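Lipid-transfer protein (Thermomonospora curvata, PDB 6OK1) is named for lipid transfer and belongs to the thiolase superfamily, with an N-terminal and a C-terminal thiolase-type region in one chain. Local coordinates at residues A[265-270]-A[302-307]; A[292-297]-A[376-381]. One frame throughout, in Å; residues are numbered along the deposited sequence.

In the fold
Two chain closures that cross, rather than lie one within the other, tie together this thiolase-type C-terminal region. From the N-terminal side, residues 265-270 lead into helix 268-281; the chain then runs through strand 290-292 and returns at helix 301-307, where contact 1 closes a loop of 31 residues. Contact 2 starts inside that loop, at 292-297, and closes only after helices 301-307, 316-321, 338-341 and 348-359 and strand 371-375, at 376-381. The segments therefore alternate along the chain. The two contact centres lie about 10 Å apart, and Gln-304 joins them: its amide belongs to contact 1 but probably hydrogen-bonds to Tyr-294 of contact 2.

Contact 1: residues A[265-270]-A[302-307]; sequences TGIPEM and LPQLEE
Glu-307 folds its carboxylate back onto the backbone of Ile-267 and accepts the N-H there, Ile-267 N to Glu-307 OE2 being 2.9 Å. The bond is moderately bent, 151° at the hydrogen, and the donor approaches from above the carboxylate plane. A turn at chi2 (-68°) lays the carboxylate beside the backbone, with OE2 3.6 Å from Gly-266 CA, where no side chain intervenes. The same oxygen forms a salt bridge with Arg-313, which would be expected to stabilise its negative charge. Ile-267 sends CG1 the other way, toward CB and CG of Pro-303. With CG1 set opposite the carbonyl carbon and the chain extended beyond it (chi2 168°), CD1 reaches 4.0 Å from Pro-303 CG and 3.8 Å from Gln-304 CG, crossing both side chains at a slant. Pro-303 also packs its CB 3.6 Å from the carbonyl oxygen of Thr-265. Further along, the doubly bent Met-270 brings CE to 4.0 Å from Gln-304 OE1; that oxygen is hydrogen-bonded to Thr-375, while NE2 bonds to Leu-300 O and probably to Tyr-294 O, so the amide is held from both ends. Ile-267 occupies the N-cap position: a glutamate of one helix thus accepts the N-H of the N-cap residue of another, joining the start of helix 268-281 to the short helix 301-307 within the thiolase-type C-terminal region.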
ATOM      1  N   THR A 265       0.087 -23.304 -16.552  1.00 25.95           N
ATOM      2  CA  THR A 265       0.935 -22.899 -17.661  1.00 26.34           C
ATOM      3  C   THR A 265       0.476 -21.619 -18.335  1.00 25.74           C
ATOM      4  O   THR A 265       1.240 -21.048 -19.116  1.00 26.71           O
ATOM      5  CB  THR A 265       0.990 -23.995 -18.711  1.00 28.11           C
ATOM      6  OG1 THR A 265      -0.339 -24.365 -19.048  1.00 27.97           O
ATOM      7  CG2 THR A 265       1.751 -25.199 -18.159  1.00 34.52           C
ATOM      8  N   GLY A 266      -0.733 -21.160 -18.060  1.00 22.75           N
ATOM      9  CA  GLY A 266      -1.177 -19.863 -18.507  1.00 24.99           C
ATOM     10  C   GLY A 266      -0.941 -18.822 -17.429  1.00 22.94           C
ATOM     11  O   GLY A 266      -0.165 -19.022 -16.490  1.00 24.23           O
ATOM     12  N   ILE A 267      -1.611 -17.686 -17.583  1.00 22.17           N
ATOM     13  CA  ILE A 267      -1.603 -16.640 -16.556  1.00 22.12           C
ATOM     14  C   ILE A 267      -3.033 -16.126 -16.487  1.00 22.98           C
ATOM     15  O   ILE A 267      -3.349 -15.101 -17.096  1.00 22.23           O
ATOM     16  CB  ILE A 267      -0.643 -15.486 -16.863  1.00 22.21           C
ATOM     17  CG1 ILE A 267       0.754 -15.970 -17.258  1.00 23.84           C
ATOM     18  CG2 ILE A 267      -0.551 -14.576 -15.638  1.00 19.55           C
ATOM     19  CD1 ILE A 267       1.600 -14.868 -17.835  1.00 26.36           C
ATOM     20  N   PRO A 268      -3.922 -16.824 -15.783  1.00 22.72           N
ATOM     21  CA  PRO A 268      -5.347 -16.460 -15.828  1.00 25.37           C
ATOM     22  C   PRO A 268      -5.601 -15.027 -15.425  1.00 19.70           C
ATOM     23  O   PRO A 268      -6.521 -14.380 -15.946  1.00 23.21           O
ATOM     24  CB  PRO A 268      -5.979 -17.433 -14.831  1.00 29.25           C
ATOM     25  CG  PRO A 268      -5.013 -18.545 -14.687  1.00 33.54           C
ATOM     26  CD  PRO A 268      -3.666 -18.046 -15.004  1.00 24.24           C
ATOM     27  N   GLU A 269      -4.808 -14.515 -14.487  1.00 21.84           N
ATOM     28  CA  GLU A 269      -5.015 -13.143 -14.054  1.00 21.30           C
ATOM     29  C   GLU A 269      -4.667 -12.147 -15.156  1.00 24.44           C
ATOM     30  O   GLU A 269      -5.265 -11.061 -15.217  1.00 20.67           O
ATOM     31  CB  GLU A 269      -4.219 -12.889 -12.760  1.00 22.03           C
ATOM     32  CG  GLU A 269      -2.703 -13.093 -12.842  1.00 22.60           C
ATOM     33  CD  GLU A 269      -2.204 -14.506 -12.558  1.00 20.48           C
ATOM     34  OE1 GLU A 269      -2.961 -15.490 -12.743  1.00 21.78           O
ATOM     35  OE2 GLU A 269      -1.015 -14.652 -12.116  1.00 21.07           O
ATOM     36  N   MET A 270      -3.751 -12.498 -16.066  1.00 20.96           N
ATOM     37  CA  MET A 270      -3.503 -11.634 -17.213  1.00 21.01           C
ATOM     38  C   MET A 270      -4.599 -11.780 -18.257  1.00 21.30           C
ATOM     39  O   MET A 270      -4.934 -10.798 -18.927  1.00 22.62           O
ATOM     40  CB  MET A 270      -2.132 -11.937 -17.848  1.00 22.47           C
ATOM     41  CG  MET A 270      -1.657 -10.873 -18.848  1.00 23.70           C
ATOM     42  SD  MET A 270      -1.353  -9.283 -18.021  1.00 26.94           S
ATOM     43  CE  MET A 270       0.202  -9.611 -17.167  1.00 28.88           C
ATOM     44  N   LEU A 302       5.568 -15.751 -23.219  1.00 24.14           N
ATOM     45  CA  LEU A 302       4.843 -16.612 -24.130  1.00 24.18           C
ATOM     46  C   LEU A 302       3.375 -16.767 -23.708  1.00 22.27           C
ATOM     47  O   LEU A 302       2.496 -16.505 -24.521  1.00 24.60           O
ATOM     48  CB  LEU A 302       5.554 -17.962 -24.280  1.00 22.03           C
ATOM     49  CG  LEU A 302       6.697 -18.000 -25.306  1.00 24.92           C
ATOM     50  CD1 LEU A 302       7.888 -17.186 -24.829  1.00 23.84           C
ATOM     51  CD2 LEU A 302       7.176 -19.420 -25.575  1.00 30.33           C
ATOM     52  N   PRO A 303       3.088 -17.173 -22.469  1.00 25.20           N
ATOM     53  CA  PRO A 303       1.661 -17.235 -22.087  1.00 25.91           C
ATOM     54  C   PRO A 303       0.973 -15.879 -22.087  1.00 25.99           C
ATOM     55  O   PRO A 303      -0.246 -15.828 -22.277  1.00 24.28           O
ATOM     56  CB  PRO A 303       1.701 -17.872 -20.687  1.00 23.49           C
ATOM     57  CG  PRO A 303       3.139 -17.669 -20.196  1.00 24.51           C
ATOM     58  CD  PRO A 303       3.965 -17.757 -21.453  1.00 24.12           C
ATOM     59  N   GLN A 304       1.702 -14.773 -21.903  1.00 23.35           N
ATOM     60  CA  GLN A 304       1.070 -13.467 -22.022  1.00 21.12           C
ATOM     61  C   GLN A 304       0.468 -13.287 -23.408  1.00 22.21           C
ATOM     62  O   GLN A 304      -0.670 -12.827 -23.548  1.00 24.66           O
ATOM     63  CB  GLN A 304       2.068 -12.355 -21.753  1.00 26.07           C
ATOM     64  CG  GLN A 304       2.364 -12.122 -20.295  1.00 24.52           C
ATOM     65  CD  GLN A 304       3.237 -10.919 -20.148  1.00 24.91           C
ATOM     66  OE1 GLN A 304       2.775  -9.779 -20.268  1.00 27.87           O
ATOM     67  NE2 GLN A 304       4.521 -11.159 -19.969  1.00 21.99           N
ATOM     68  N   LEU A 305       1.218 -13.649 -24.449  1.00 22.43           N
ATOM     69  CA  LEU A 305       0.691 -13.506 -25.807  1.00 22.08           C
ATOM     70  C   LEU A 305      -0.585 -14.314 -25.989  1.00 29.28           C
ATOM     71  O   LEU A 305      -1.535 -13.882 -26.668  1.00 25.04           O
ATOM     72  CB  LEU A 305       1.758 -13.932 -26.821  1.00 24.07           C
ATOM     73  CG  LEU A 305       2.964 -12.989 -26.942  1.00 28.11           C
ATOM     74  CD1 LEU A 305       4.152 -13.708 -27.575  1.00 26.88           C
ATOM     75  CD2 LEU A 305       2.576 -11.724 -27.744  1.00 28.41           C
ATOM     76  N   GLU A 306      -0.627 -15.487 -25.381  1.00 24.61           N
ATOM     77  CA  GLU A 306      -1.789 -16.354 -25.492  1.00 27.28           C
ATOM     78  C   GLU A 306      -2.967 -15.825 -24.682  1.00 22.30           C
ATOM     79  O   GLU A 306      -4.109 -15.810 -25.170  1.00 25.22           O
ATOM     80  CB  GLU A 306      -1.383 -17.757 -25.069  1.00 26.77           C
ATOM     81  CG  GLU A 306      -0.253 -18.274 -25.947  1.00 29.43           C
ATOM     82  CD  GLU A 306       0.379 -19.552 -25.442  1.00 32.36           C
ATOM     83  OE1 GLU A 306      -0.182 -20.154 -24.512  1.00 27.01           O
ATOM     84  OE2 GLU A 306       1.404 -19.983 -26.005  1.00 27.24           O
ATOM     85  N   GLU A 307      -2.711 -15.367 -23.457  1.00 25.23           N
ATOM     86  CA  GLU A 307      -3.774 -14.815 -22.629  1.00 23.51           C
ATOM     87  C   GLU A 307      -4.417 -13.603 -23.275  1.00 24.73           C
ATOM     88  O   GLU A 307      -5.620 -13.371 -23.085  1.00 25.66           O
ATOM     89  CB  GLU A 307      -3.227 -14.428 -21.256  1.00 22.21           C
ATOM     90  CG  GLU A 307      -2.851 -15.628 -20.371  1.00 24.41           C
ATOM     91  CD  GLU A 307      -4.036 -16.457 -19.914  1.00 26.02           C
ATOM     92  OE1 GLU A 307      -5.205 -16.021 -20.078  1.00 25.78           O
ATOM     93  OE2 GLU A 307      -3.812 -17.578 -19.406  1.00 26.31           O
TER

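Contact 2: residues A[292-297]-A[376-381]; sequences ILYDHF and AGTGVP
Loops that follow neighbouring parallel strands of a thiolase-type sheet meet here, and in related thiolases the equivalent loops probably help to border the active site. Tyr-294 and Gly-377 form the centre of the contact. The glycine CA sits squarely over the tyrosine ring, 3.4 Å from the ring centroid and 2° off the ring normal, a CH-pi contact made by a backbone CA, with no side chain between. Gly-377 N is over that same ring, 3.4 Å from Tyr-294 CD2. The ring gets there because CG stands opposite the backbone N (chi1 -159°). Tyr-294 CB lies 3.1 Å from Ala-376 O, a close approach that follows from how the two backbones pass. His-296 then takes up the side of the tyrosine: its ND1 lies at the tyrosine ring edge, while its own ring has Tyr-294 CE1 over one face and Phe-297 CD2 over the opposite one. That sandwich would limit how far the imidazole can turn. Thr-378 meets the imidazole at its edge, with OG1 3.4 Å from His-296 CE1. The hydroxyl gives its hydrogen to a water, 2.8 Å from OG1, and this water in turn donates to Tyr-294 O, 2.7 Å away, and to Phe-297 O at 3.2 Å. One molecule thus stitches the two loops together through three polar atoms. Leu-293 packs on Leu-305 of helix 301-307. Backbone bonds from His-296 to Cys-215 and from Gly-377 to Gly-83 reach into the N-terminal thiolase-type region, and Phe-297 packs on helix 148-163. The contact thus lies between that helix, helix 301-307 and the ends of strands 290-292 and 371-375, with Pro-381 touching Phe-76 of the second subunit.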
ATOM      1  N   ILE A 292       4.006  -3.829 -25.099  1.00 25.84           N
ATOM      2  CA  ILE A 292       5.065  -3.746 -24.108  1.00 26.17           C
ATOM      3  C   ILE A 292       4.733  -4.836 -23.092  1.00 22.10           C
ATOM      4  O   ILE A 292       3.810  -4.670 -22.290  1.00 23.66           O
ATOM      5  CB  ILE A 292       5.140  -2.358 -23.463  1.00 22.54           C
ATOM      6  CG1 ILE A 292       5.344  -1.240 -24.505  1.00 25.18           C
ATOM      7  CG2 ILE A 292       6.234  -2.340 -22.360  1.00 25.39           C
ATOM      8  CD1 ILE A 292       6.596  -1.345 -25.339  1.00 27.30           C
ATOM      9  N   LEU A 293       5.432  -5.978 -23.177  1.00 20.98           N
ATOM     10  CA  LEU A 293       5.100  -7.183 -22.422  1.00 25.79           C
ATOM     11  C   LEU A 293       6.148  -7.381 -21.337  1.00 22.83           C
ATOM     12  O   LEU A 293       7.339  -7.551 -21.632  1.00 23.80           O
ATOM     13  CB  LEU A 293       5.003  -8.406 -23.341  1.00 23.33           C
ATOM     14  CG  LEU A 293       3.899  -8.296 -24.401  1.00 23.23           C
ATOM     15  CD1 LEU A 293       3.870  -9.591 -25.232  1.00 27.09           C
ATOM     16  CD2 LEU A 293       2.529  -8.002 -23.762  1.00 26.82           C
ATOM     17  N   TYR A 294       5.695  -7.325 -20.081  1.00 21.84           N
ATOM     18  CA  TYR A 294       6.580  -7.402 -18.926  1.00 21.46           C
ATOM     19  C   TYR A 294       7.474  -8.627 -19.009  1.00 22.96           C
ATOM     20  O   TYR A 294       7.003  -9.758 -19.189  1.00 22.53           O
ATOM     21  CB  TYR A 294       5.737  -7.451 -17.662  1.00 22.26           C
ATOM     22  CG  TYR A 294       6.432  -7.048 -16.373  1.00 19.39           C
ATOM     23  CD1 TYR A 294       7.206  -7.952 -15.656  1.00 21.02           C
ATOM     24  CD2 TYR A 294       6.218  -5.789 -15.838  1.00 19.89           C
ATOM     25  CE1 TYR A 294       7.767  -7.579 -14.428  1.00 21.60           C
ATOM     26  CE2 TYR A 294       6.765  -5.412 -14.634  1.00 24.38           C
ATOM     27  CZ  TYR A 294       7.527  -6.312 -13.928  1.00 23.64           C
ATOM     28  OH  TYR A 294       8.065  -5.916 -12.725  1.00 21.38           O
ATOM     29  N   ASP A 295       8.763  -8.399 -18.802  1.00 18.78           N
ATOM     30  CA  ASP A 295       9.780  -9.345 -19.224  1.00 19.83           C
ATOM     31  C   ASP A 295      10.966  -9.315 -18.273  1.00 20.65           C
ATOM     32  O   ASP A 295      12.120  -9.367 -18.706  1.00 24.70           O
ATOM     33  CB  ASP A 295      10.243  -9.037 -20.641  1.00 20.97           C
ATOM     34  CG  ASP A 295      10.912  -7.692 -20.740  1.00 25.33           C
ATOM     35  OD1 ASP A 295      10.428  -6.760 -20.073  1.00 22.52           O
ATOM     36  OD2 ASP A 295      11.905  -7.576 -21.485  1.00 25.00           O
ATOM     37  N   HIS A 296      10.709  -9.238 -16.961  1.00 22.74           N
ATOM     38  CA  HIS A 296      11.827  -9.380 -16.024  1.00 20.85           C
ATOM     39  C   HIS A 296      12.430 -10.770 -16.112  1.00 22.44           C
ATOM     40  O   HIS A 296      13.635 -10.934 -15.897  1.00 22.56           O
ATOM     41  CB  HIS A 296      11.440  -9.032 -14.595  1.00 24.22           C
ATOM     42  CG  HIS A 296      10.394  -9.908 -13.992  1.00 22.99           C
ATOM     43  ND1 HIS A 296       9.422 -10.540 -14.734  1.00 26.64           N
ATOM     44  CD2 HIS A 296      10.161 -10.243 -12.698  1.00 28.86           C
ATOM     45  CE1 HIS A 296       8.615 -11.203 -13.922  1.00 31.70           C
ATOM     46  NE2 HIS A 296       9.051 -11.052 -12.685  1.00 29.13           N
ATOM     47  N   PHE A 297      11.628 -11.750 -16.529  1.00 22.19           N
ATOM     48  CA  PHE A 297      12.085 -13.063 -16.971  1.00 24.04           C
ATOM     49  C   PHE A 297      11.413 -13.353 -18.303  1.00 24.24           C
ATOM     50  O   PHE A 297      10.236 -13.030 -18.496  1.00 26.96           O
ATOM     51  CB  PHE A 297      11.732 -14.150 -15.938  1.00 22.80           C
ATOM     52  CG  PHE A 297      12.379 -13.929 -14.609  1.00 20.95           C
ATOM     53  CD1 PHE A 297      13.705 -14.276 -14.403  1.00 23.37           C
ATOM     54  CD2 PHE A 297      11.676 -13.331 -13.574  1.00 23.33           C
ATOM     55  CE1 PHE A 297      14.310 -14.044 -13.182  1.00 23.14           C
ATOM     56  CE2 PHE A 297      12.287 -13.103 -12.362  1.00 24.66           C
ATOM     57  CZ  PHE A 297      13.591 -13.467 -12.165  1.00 24.05           C
ATOM     58  N   ALA A 376       1.767  -5.412 -16.862  1.00 20.83           N
ATOM     59  CA  ALA A 376       2.572  -5.291 -15.657  1.00 22.02           C
ATOM     60  C   ALA A 376       3.095  -6.668 -15.214  1.00 21.15           C
ATOM     61  O   ALA A 376       3.121  -7.619 -16.005  1.00 22.93           O
ATOM     62  CB  ALA A 376       1.740  -4.586 -14.589  1.00 21.18           C
ATOM     63  N   GLY A 377       3.533  -6.757 -13.959  1.00 21.04           N
ATOM     64  CA  GLY A 377       4.320  -7.897 -13.517  1.00 22.72           C
ATOM     65  C   GLY A 377       3.569  -9.214 -13.626  1.00 27.44           C
ATOM     66  O   GLY A 377       2.366  -9.291 -13.382  1.00 21.39           O
ATOM     67  N   THR A 378       4.312 -10.271 -13.959  1.00 22.82           N
ATOM     68  CA  THR A 378       3.746 -11.588 -14.172  1.00 19.70           C
ATOM     69  C   THR A 378       4.057 -12.522 -13.002  1.00 19.68           C
ATOM     70  O   THR A 378       5.127 -12.453 -12.370  1.00 23.09           O
ATOM     71  CB  THR A 378       4.276 -12.164 -15.489  1.00 25.38           C
ATOM     72  OG1 THR A 378       5.690 -11.995 -15.525  1.00 26.81           O
ATOM     73  CG2 THR A 378       3.702 -11.411 -16.657  1.00 29.88           C
ATOM     74  N   GLY A 379       3.099 -13.404 -12.712  1.00 22.84           N
ATOM     75  CA  GLY A 379       3.165 -14.269 -11.560  1.00 20.82           C
ATOM     76  C   GLY A 379       2.513 -13.705 -10.323  1.00 21.80           C
ATOM     77  O   GLY A 379       2.422 -14.407  -9.314  1.00 20.27           O
ATOM     78  N   VAL A 380       2.047 -12.466 -10.394  1.00 23.11           N
ATOM     79  CA  VAL A 380       1.451 -11.760  -9.259  1.00 20.50           C
ATOM     80  C   VAL A 380       0.121 -11.178  -9.720  1.00 16.29           C
ATOM     81  O   VAL A 380      -0.127 -11.022 -10.918  1.00 19.40           O
ATOM     82  CB  VAL A 380       2.370 -10.620  -8.752  1.00 22.11           C
ATOM     83  CG1 VAL A 380       3.552 -11.143  -7.964  1.00 28.52           C
ATOM     84  CG2 VAL A 380       2.842  -9.742  -9.923  1.00 22.64           C
ATOM     85  N   PRO A 381      -0.727 -10.783  -8.781  1.00 17.70           N
ATOM     86  CA  PRO A 381      -1.811  -9.864  -9.155  1.00 20.17           C
ATOM     87  C   PRO A 381      -1.237  -8.749 -10.001  1.00 20.91           C
ATOM     88  O   PRO A 381      -0.214  -8.140  -9.651  1.00 19.79           O
ATOM     89  CB  PRO A 381      -2.303  -9.349  -7.807  1.00 20.69           C
ATOM     90  CG  PRO A 381      -1.984 -10.411  -6.861  1.00 20.47           C
ATOM     91  CD  PRO A 381      -0.673 -11.018  -7.341  1.00 21.15           C
TER
HETATM   92  O   HOH W   1       7.232 -12.046 -17.851  1.00 30.90           O